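Local coordinates for protein putative polysaccharide deacetylase (Bdellovibrio bacteriovorus HD100, PDB 5JP6) that is a putative zinc-dependent polysaccharide deacetylase of carbohydrate esterase family 4 that probably removes acetyl groups from peptidoglycan during the predator's attack on its prey, at residues E54-F57 with A58-H62; M65-S68 with S69-E72; K288-L291 with K292-T296; Y371-K374 with L375-R378. The protein carries 1 engineered substitution. All blocks are in the same frame, centred on the assembly; numbering follows the deposited sequence.

Contact 1 (E54-F57 with A58-H62); sequences EALF and ANWRH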
# COMPACT_ATOMS: atom_id res chain seq x y z
N GLU A 54 -0.80 -8.61 10.35
CA GLU A 54 0.65 -8.72 10.19
C GLU A 54 1.32 -8.97 11.56
O GLU A 54 2.20 -9.84 11.71
CB GLU A 54 1.23 -7.46 9.57
CG GLU A 54 2.69 -7.59 9.15
CD GLU A 54 3.22 -6.37 8.44
OE1 GLU A 54 2.53 -5.33 8.49
OE2 GLU A 54 4.30 -6.45 7.83
N ALA A 55 0.89 -8.20 12.55
CA ALA A 55 1.43 -8.34 13.91
C ALA A 55 1.04 -9.69 14.50
O ALA A 55 1.88 -10.35 15.15
CB ALA A 55 0.93 -7.23 14.82
N LEU A 56 -0.22 -10.11 14.28
CA LEU A 56 -0.70 -11.41 14.82
C LEU A 56 0.18 -12.55 14.27
O LEU A 56 0.66 -13.43 15.02
CB LEU A 56 -2.15 -11.66 14.42
CG LEU A 56 -3.22 -10.81 15.10
CD1 LEU A 56 -4.59 -11.23 14.60
CD2 LEU A 56 -3.13 -10.96 16.62
N PHE A 57 0.41 -12.55 12.96
CA PHE A 57 1.21 -13.62 12.34
C PHE A 57 2.69 -13.53 12.72
O PHE A 57 3.32 -14.57 12.88
CB PHE A 57 1.04 -13.70 10.81
CG PHE A 57 -0.09 -14.58 10.36
CD1 PHE A 57 -1.39 -14.05 10.44
CD2 PHE A 57 0.07 -15.86 9.89
CE1 PHE A 57 -2.48 -14.81 10.03
CE2 PHE A 57 -1.02 -16.61 9.49
CZ PHE A 57 -2.29 -16.07 9.56
N ALA A 58 3.24 -12.33 12.91
CA ALA A 58 4.62 -12.24 13.37
C ALA A 58 4.72 -12.91 14.75
O ALA A 58 5.63 -13.69 15.03
CB ALA A 58 5.10 -10.81 13.43
N ASN A 59 3.76 -12.64 15.62
CA ASN A 59 3.78 -13.27 16.93
C ASN A 59 3.57 -14.77 16.85
O ASN A 59 4.24 -15.52 17.54
CB ASN A 59 2.72 -12.67 17.83
CG ASN A 59 2.70 -13.33 19.20
OD1 ASN A 59 3.68 -13.27 19.96
ND2 ASN A 59 1.63 -14.02 19.49
N TRP A 60 2.64 -15.22 16.01
CA TRP A 60 2.42 -16.67 15.83
C TRP A 60 3.66 -17.36 15.26
O TRP A 60 3.97 -18.47 15.66
CB TRP A 60 1.16 -16.99 14.99
CG TRP A 60 -0.10 -16.65 15.73
CD1 TRP A 60 -0.33 -16.79 17.09
CD2 TRP A 60 -1.32 -16.17 15.17
NE1 TRP A 60 -1.59 -16.39 17.39
CE2 TRP A 60 -2.23 -16.00 16.25
CE3 TRP A 60 -1.74 -15.85 13.88
CZ2 TRP A 60 -3.53 -15.53 16.07
CZ3 TRP A 60 -3.03 -15.38 13.70
CH2 TRP A 60 -3.92 -15.22 14.80
N ARG A 61 4.37 -16.73 14.33
CA ARG A 61 5.59 -17.33 13.85
C ARG A 61 6.57 -17.50 15.00
O ARG A 61 7.26 -18.52 15.07
CB ARG A 61 6.23 -16.52 12.74
CG ARG A 61 5.51 -16.56 11.43
CD ARG A 61 6.34 -16.02 10.27
NE ARG A 61 6.87 -14.70 10.52
CZ ARG A 61 6.22 -13.56 10.27
NH1 ARG A 61 4.97 -13.56 9.79
NH2 ARG A 61 6.80 -12.40 10.53
N HIS A 62 6.67 -16.50 15.89
CA HIS A 62 7.58 -16.59 17.03
C HIS A 62 7.16 -17.71 17.98
O HIS A 62 7.98 -18.54 18.38
CB HIS A 62 7.67 -15.26 17.76
CG HIS A 62 8.61 -15.27 18.91
ND1 HIS A 62 9.97 -15.09 18.74
CD2 HIS A 62 8.41 -15.51 20.23
CE1 HIS A 62 10.56 -15.17 19.92
NE2 HIS A 62 9.64 -15.42 20.84
O HOH W 1 3.40 -11.13 9.54
O HOH W 2 -0.63 -13.42 17.66
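F57 and W60 form a T-shaped (edge-to-face) pair on the inner side of the amphipathic helix 53-66. The rim of the indole faces the flat of the F57 ring, with the planes 76° apart, and the nearest carbons are F57 CE1 and W60 CZ3 at 3.8 Å. W60 CG lies beside its own backbone N (chi1 -70°), which lays the indole back along the preceding turn. There L56 CB sits over the six-membered ring in a CH-pi contact, 4.1 Å from its centroid. Large apolar groups suit this tight side, since helices 24-39, 71-83 and 103-106 all pack against it. The outer side of these turns is looser and carries small or polar residues, with A55 and N59 exposed and A58 partly so. Where it meets the rim of the indole, L56 O, already bonded to W60 N at 2.8 Å, also receives a hydrogen from water 2, which in turn accepts one from N59 ND2. R61 spans the two sides. Its CG lies 3.3 Å from F57 O, and a bend at chi3 turns the guanidinium back toward the preceding turn, where NH1 is bonded to N102. That same NH1 also gives a hydrogen, in the guanidinium plane, to water 1 at 2.9 Å, and this water donates to E54 O.

Contact 2 (M65-S68 with S69-E72); sequences MVDS and SKRE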
# COMPACT_ATOMS: atom_id res chain seq x y z
N MET A 65 7.94 -21.07 16.45
CA MET A 65 9.37 -21.34 16.45
C MET A 65 9.79 -21.82 17.84
O MET A 65 10.55 -22.80 17.97
CB MET A 65 10.13 -20.06 16.05
CG MET A 65 11.64 -20.22 16.12
SD MET A 65 12.55 -18.77 15.58
CE MET A 65 12.20 -17.61 16.88
N VAL A 66 9.35 -21.12 18.89
CA VAL A 66 9.98 -21.30 20.20
C VAL A 66 9.41 -22.46 21.00
O VAL A 66 9.99 -22.86 22.00
CB VAL A 66 10.06 -20.00 21.02
CG1 VAL A 66 10.71 -18.88 20.21
CG2 VAL A 66 8.68 -19.60 21.53
N ASP A 67 8.29 -23.03 20.56
CA ASP A 67 7.72 -24.21 21.24
C ASP A 67 7.18 -25.20 20.23
O ASP A 67 6.02 -25.10 19.82
CB ASP A 67 6.66 -23.80 22.24
CG ASP A 67 6.28 -24.94 23.20
OD1 ASP A 67 6.52 -26.11 22.88
OD2 ASP A 67 5.67 -24.67 24.27
N SER A 68 8.02 -26.16 19.84
CA SER A 68 7.63 -27.09 18.81
C SER A 68 6.48 -28.00 19.26
O SER A 68 5.75 -28.55 18.44
CB SER A 68 8.83 -27.92 18.36
OG SER A 68 9.36 -28.67 19.42
N SER A 69 6.26 -28.09 20.57
CA SER A 69 5.15 -28.90 21.06
C SER A 69 3.79 -28.29 20.80
O SER A 69 2.79 -28.99 20.95
CB SER A 69 5.31 -29.21 22.55
OG SER A 69 4.94 -28.11 23.36
N LYS A 70 3.74 -27.00 20.42
CA LYS A 70 2.50 -26.30 20.18
C LYS A 70 2.18 -26.21 18.69
O LYS A 70 1.11 -25.76 18.31
CB LYS A 70 2.54 -24.89 20.82
CG LYS A 70 2.56 -24.95 22.34
CD LYS A 70 2.25 -23.64 23.04
CE LYS A 70 2.38 -23.78 24.56
NZ LYS A 70 1.58 -24.91 25.12
N ARG A 71 3.10 -26.65 17.83
CA ARG A 71 2.97 -26.41 16.38
C ARG A 71 1.75 -27.04 15.75
O ARG A 71 1.00 -26.40 15.00
CB ARG A 71 4.22 -26.89 15.65
CG ARG A 71 5.43 -26.02 15.96
CD ARG A 71 6.72 -26.53 15.28
NE ARG A 71 7.87 -25.71 15.64
CZ ARG A 71 9.13 -25.99 15.31
NH1 ARG A 71 9.43 -27.07 14.61
NH2 ARG A 71 10.10 -25.17 15.70
N GLU A 72 1.51 -28.30 16.04
CA GLU A 72 0.41 -28.95 15.37
C GLU A 72 -0.95 -28.37 15.81
O GLU A 72 -1.87 -28.19 14.98
CB GLU A 72 0.51 -30.48 15.53
CG GLU A 72 1.20 -31.15 14.32
CD GLU A 72 0.69 -30.68 12.93
OE1 GLU A 72 -0.53 -30.34 12.76
OE2 GLU A 72 1.50 -30.65 11.97
O HOH W 3 3.40 -29.98 17.62
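R71 lies flat across S68, whose CB sits over the centre of the guanidinium group, 3.6 Å from R71 CZ. The arginine reaches this place because its chain is extended from CG to NE, so the aliphatic part also runs past S68 CA. One edge of the same group faces the end of the preceding helix: NH2 makes a weak bond to M65 O at 3.3 Å, and NE is bonded to F64 O. An arginine, with several N-H groups in one plane, suits a helix end whose last carbonyls lack the next turn's N-H partners. This stretch is the tight turn that joins helix 53-66 to helix 71-83, and D67, the first residue to leave helical geometry, holds the start of the turn through its side chain. Its OD1 receives the hydroxyl of S69 OG at 2.6 Å, on the syn side of the carboxylate and 29° out of its plane. OD1 also meets S69 N in a weak bond that closes an Asx turn, while K70 N reaches D67 O at 3.0 Å. K70 crosses the aspartate at a slant: its CE comes to 3.4 Å from D67 OD2, but NZ stops 4.2 Å from that oxygen, too far for a salt bridge although the opposite charges probably attract.

Contact 3 (K288-L291 with K292-T296); sequences KAFL and KTKST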
# COMPACT_ATOMS: atom_id res chain seq x y z
N LYS A 288 10.14 16.51 11.22
CA LYS A 288 9.78 17.38 10.12
C LYS A 288 10.97 18.29 9.75
O LYS A 288 11.26 18.49 8.56
CB LYS A 288 8.54 18.19 10.44
CG LYS A 288 7.28 17.34 10.53
CD LYS A 288 6.07 18.18 10.99
CE LYS A 288 4.79 17.39 10.98
NZ LYS A 288 4.14 17.53 9.65
N ALA A 289 11.66 18.83 10.76
CA ALA A 289 12.85 19.68 10.51
C ALA A 289 13.98 18.89 9.87
O ALA A 289 14.64 19.36 8.95
CB ALA A 289 13.30 20.31 11.80
N PHE A 290 14.18 17.68 10.37
CA PHE A 290 15.18 16.75 9.83
C PHE A 290 14.98 16.53 8.32
O PHE A 290 15.94 16.60 7.53
CB PHE A 290 15.05 15.44 10.58
CG PHE A 290 15.82 14.29 10.01
CD1 PHE A 290 17.19 14.22 10.09
CD2 PHE A 290 15.15 13.23 9.44
CE1 PHE A 290 17.86 13.10 9.63
CE2 PHE A 290 15.82 12.14 8.94
CZ PHE A 290 17.18 12.07 9.04
N LEU A 291 13.73 16.27 7.91
CA LEU A 291 13.49 16.05 6.47
C LEU A 291 13.90 17.24 5.60
O LEU A 291 14.45 17.06 4.51
CB LEU A 291 12.02 15.70 6.20
CG LEU A 291 11.54 14.35 6.69
CD1 LEU A 291 10.05 14.23 6.43
CD2 LEU A 291 12.30 13.21 6.01
N LYS A 292 13.62 18.45 6.10
CA LYS A 292 13.98 19.64 5.35
C LYS A 292 15.50 19.78 5.25
O LYS A 292 16.02 20.03 4.17
CB LYS A 292 13.36 20.90 5.95
CG LYS A 292 11.84 20.89 5.99
CD LYS A 292 11.31 22.15 6.64
CE LYS A 292 11.73 23.41 5.98
NZ LYS A 292 11.34 23.44 4.55
N THR A 293 16.19 19.57 6.36
CA THR A 293 17.66 19.57 6.35
C THR A 293 18.20 18.54 5.34
O THR A 293 19.18 18.79 4.61
CB THR A 293 18.20 19.36 7.75
OG1 THR A 293 17.81 20.48 8.55
CG2 THR A 293 19.75 19.23 7.76
N LYS A 294 17.51 17.40 5.27
CA LYS A 294 17.89 16.32 4.36
C LYS A 294 17.26 16.42 2.99
O LYS A 294 17.31 15.46 2.23
CB LYS A 294 17.61 14.97 5.02
CG LYS A 294 18.36 14.76 6.34
CD LYS A 294 19.86 14.78 6.17
CE LYS A 294 20.59 14.63 7.49
NZ LYS A 294 22.07 14.70 7.31
N SER A 295 16.73 17.59 2.64
CA SER A 295 16.31 17.90 1.27
C SER A 295 15.35 16.83 0.72
O SER A 295 15.45 16.39 -0.42
CB SER A 295 17.53 18.07 0.35
OG SER A 295 18.39 19.11 0.81
N THR A 296 14.39 16.45 1.57
CA THR A 296 13.44 15.42 1.23
C THR A 296 12.04 15.93 1.51
O THR A 296 11.76 16.42 2.62
CB THR A 296 13.71 14.12 2.02
OG1 THR A 296 15.06 13.66 1.73
CG2 THR A 296 12.75 13.04 1.70
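A Schellman motif ends helix 285-293 here, with S295 as its C-prime residue. The positive phi of S295 (53°) turns the chain back, and T296 N then reaches L291 O at 3.0 Å while S295 N bonds to K292 O. Before the turn the helix runs on ordinary bonds, among them T293 N to A289 O at 3.0 Å and K294 N to F290 O. T293 OG1 adds a weak bond to the same A289 O, as a threonine within a helix can. The main side-chain contact lies across one turn. F290 CG is anti to its backbone N (chi1 170°), which swings the ring along the helix until K294 passes over one of its faces. K294 CG lies 4.0 Å from the ring centroid in a CH-pi contact, and a bend at chi2 carries the chain on past F290 CE1. A flat apolar ring suits this place, packing on A255 and L375 and also touching the side chain of R259, while its face takes the methylenes of K294. Beyond the turn, T296 OG1 donates to K294 O at 2.9 Å. The end of the helix is therefore closed chiefly by main-chain donors, while the lysine contributes through its methylenes.

Contact 4 (Y371-K374 with L375-R378); sequences YNSK and LVKR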
# COMPACT_ATOMS: atom_id res chain seq x y z
N TYR A 371 19.60 10.80 -7.24
CA TYR A 371 20.89 10.12 -7.17
C TYR A 371 21.75 10.54 -6.00
O TYR A 371 22.80 9.92 -5.77
CB TYR A 371 21.67 10.34 -8.46
CG TYR A 371 20.97 9.79 -9.69
CD1 TYR A 371 20.97 8.42 -9.95
CD2 TYR A 371 20.29 10.62 -10.55
CE1 TYR A 371 20.35 7.93 -11.07
CE2 TYR A 371 19.66 10.12 -11.65
CZ TYR A 371 19.67 8.77 -11.90
OH TYR A 371 19.06 8.23 -13.02
N ASN A 372 21.32 11.58 -5.29
CA ASN A 372 22.15 12.21 -4.28
C ASN A 372 21.38 12.42 -2.96
O ASN A 372 21.56 13.43 -2.29
CB ASN A 372 22.66 13.54 -4.85
CG ASN A 372 23.61 13.33 -6.00
OD1 ASN A 372 24.74 12.88 -5.82
ND2 ASN A 372 23.12 13.60 -7.21
N SER A 373 20.57 11.43 -2.60
CA SER A 373 19.78 11.54 -1.39
C SER A 373 20.67 11.71 -0.15
O SER A 373 21.60 10.93 0.08
CB SER A 373 18.95 10.29 -1.16
OG SER A 373 18.24 10.38 0.07
N LYS A 374 20.31 12.69 0.67
CA LYS A 374 20.97 12.89 1.97
C LYS A 374 20.59 11.85 3.03
O LYS A 374 21.13 11.88 4.14
CB LYS A 374 20.74 14.31 2.46
CG LYS A 374 21.38 15.36 1.57
CD LYS A 374 21.00 16.77 2.01
CE LYS A 374 21.69 17.81 1.21
NZ LYS A 374 21.23 19.15 1.58
N LEU A 375 19.67 10.95 2.66
CA LEU A 375 19.22 9.88 3.54
C LEU A 375 19.93 8.55 3.26
O LEU A 375 19.69 7.58 3.96
CB LEU A 375 17.70 9.69 3.41
CG LEU A 375 16.85 10.86 3.84
CD1 LEU A 375 15.39 10.63 3.53
CD2 LEU A 375 17.03 11.16 5.34
N VAL A 376 20.77 8.51 2.23
CA VAL A 376 21.42 7.27 1.88
C VAL A 376 22.94 7.37 1.96
O VAL A 376 23.51 8.45 1.78
CB VAL A 376 21.01 6.75 0.51
CG1 VAL A 376 19.50 6.72 0.31
CG2 VAL A 376 21.70 7.45 -0.58
N LYS A 377 23.57 6.21 2.19
CA LYS A 377 25.01 6.02 2.12
C LYS A 377 25.36 5.40 0.76
O LYS A 377 24.76 4.40 0.34
CB LYS A 377 25.45 5.06 3.20
CG LYS A 377 25.20 5.52 4.59
CD LYS A 377 25.79 4.53 5.62
CE LYS A 377 27.32 4.49 5.62
NZ LYS A 377 27.86 3.82 6.85
N ARG A 378 26.27 6.04 0.05
CA ARG A 378 26.70 5.56 -1.24
C ARG A 378 27.51 4.29 -1.11
O ARG A 378 28.02 3.98 -0.04
CB ARG A 378 27.56 6.61 -1.94
CG ARG A 378 26.91 7.99 -2.09
CD ARG A 378 27.82 8.87 -2.95
NE ARG A 378 27.47 10.30 -2.91
CZ ARG A 378 26.61 10.90 -3.74
NH1 ARG A 378 25.98 10.21 -4.71
NH2 ARG A 378 26.39 12.22 -3.59
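N372 turns its CG anti to its own carbonyl carbon (chi1 -67°), and R378 stretches its chain from CG to NE before chi4 (-90°) turns the guanidinium plane across the line of the chain. The two ends then meet across the bend of the chain. OD1 of N372 takes both terminal nitrogens of the arginine: R378 NH2 approaches in the carbonyl plane, on a lone pair, at 2.9 Å, while NH1 comes from above that plane at 3.1 Å. Seen from the arginine, the oxygen lies in the guanidinium plane, between the two N-H groups that point off its end. The amide and guanidinium planes are 67° apart, so the groups cross and do not stack. NH1 makes a further weak bond to Y371 O at 3.4 Å. The other amide atom of N372, ND2, is bonded to S368 O, which helps fix which way the amide faces. Between these ends the chain folds through a type I beta turn from S373 to V376, closed by a weak bond from V376 N to S373 O at 3.3 Å. An ST turn is built on the same residue: L375 N donates to S373 OG at 3.0 Å, a task for which a short hydroxyl side chain is well fitted. V376 CG1 rests against S373 CB at 3.9 Å. L375, an apolar residue of the turn, is buried against V258 and H262 of helix 251-269, whereas the extended chain of K374 carries NZ to a hydrogen bond with S295 OG.

From the N terminus, contact 1 lies within helix 53-66, whose first turn is near the zinc site (the side chain of E54 is about 9 Å from the metal). Contact 2 opens two residues later and closes the turn into helix 71-83, its centre about 13 Å from that of contact 1. Much later, contact 3 ends helix 285-293 just before strand 297-299, and contact 4 forms a turn in the C-terminal tail after strand 358-364. All four are local and in series; none nests or crosses. Contacts 3 and 4 nevertheless touch: S295 OG is 2.9 Å from K374 NZ in a probable hydrogen bond, and T296 packs on L375, so tail and helix end lie together.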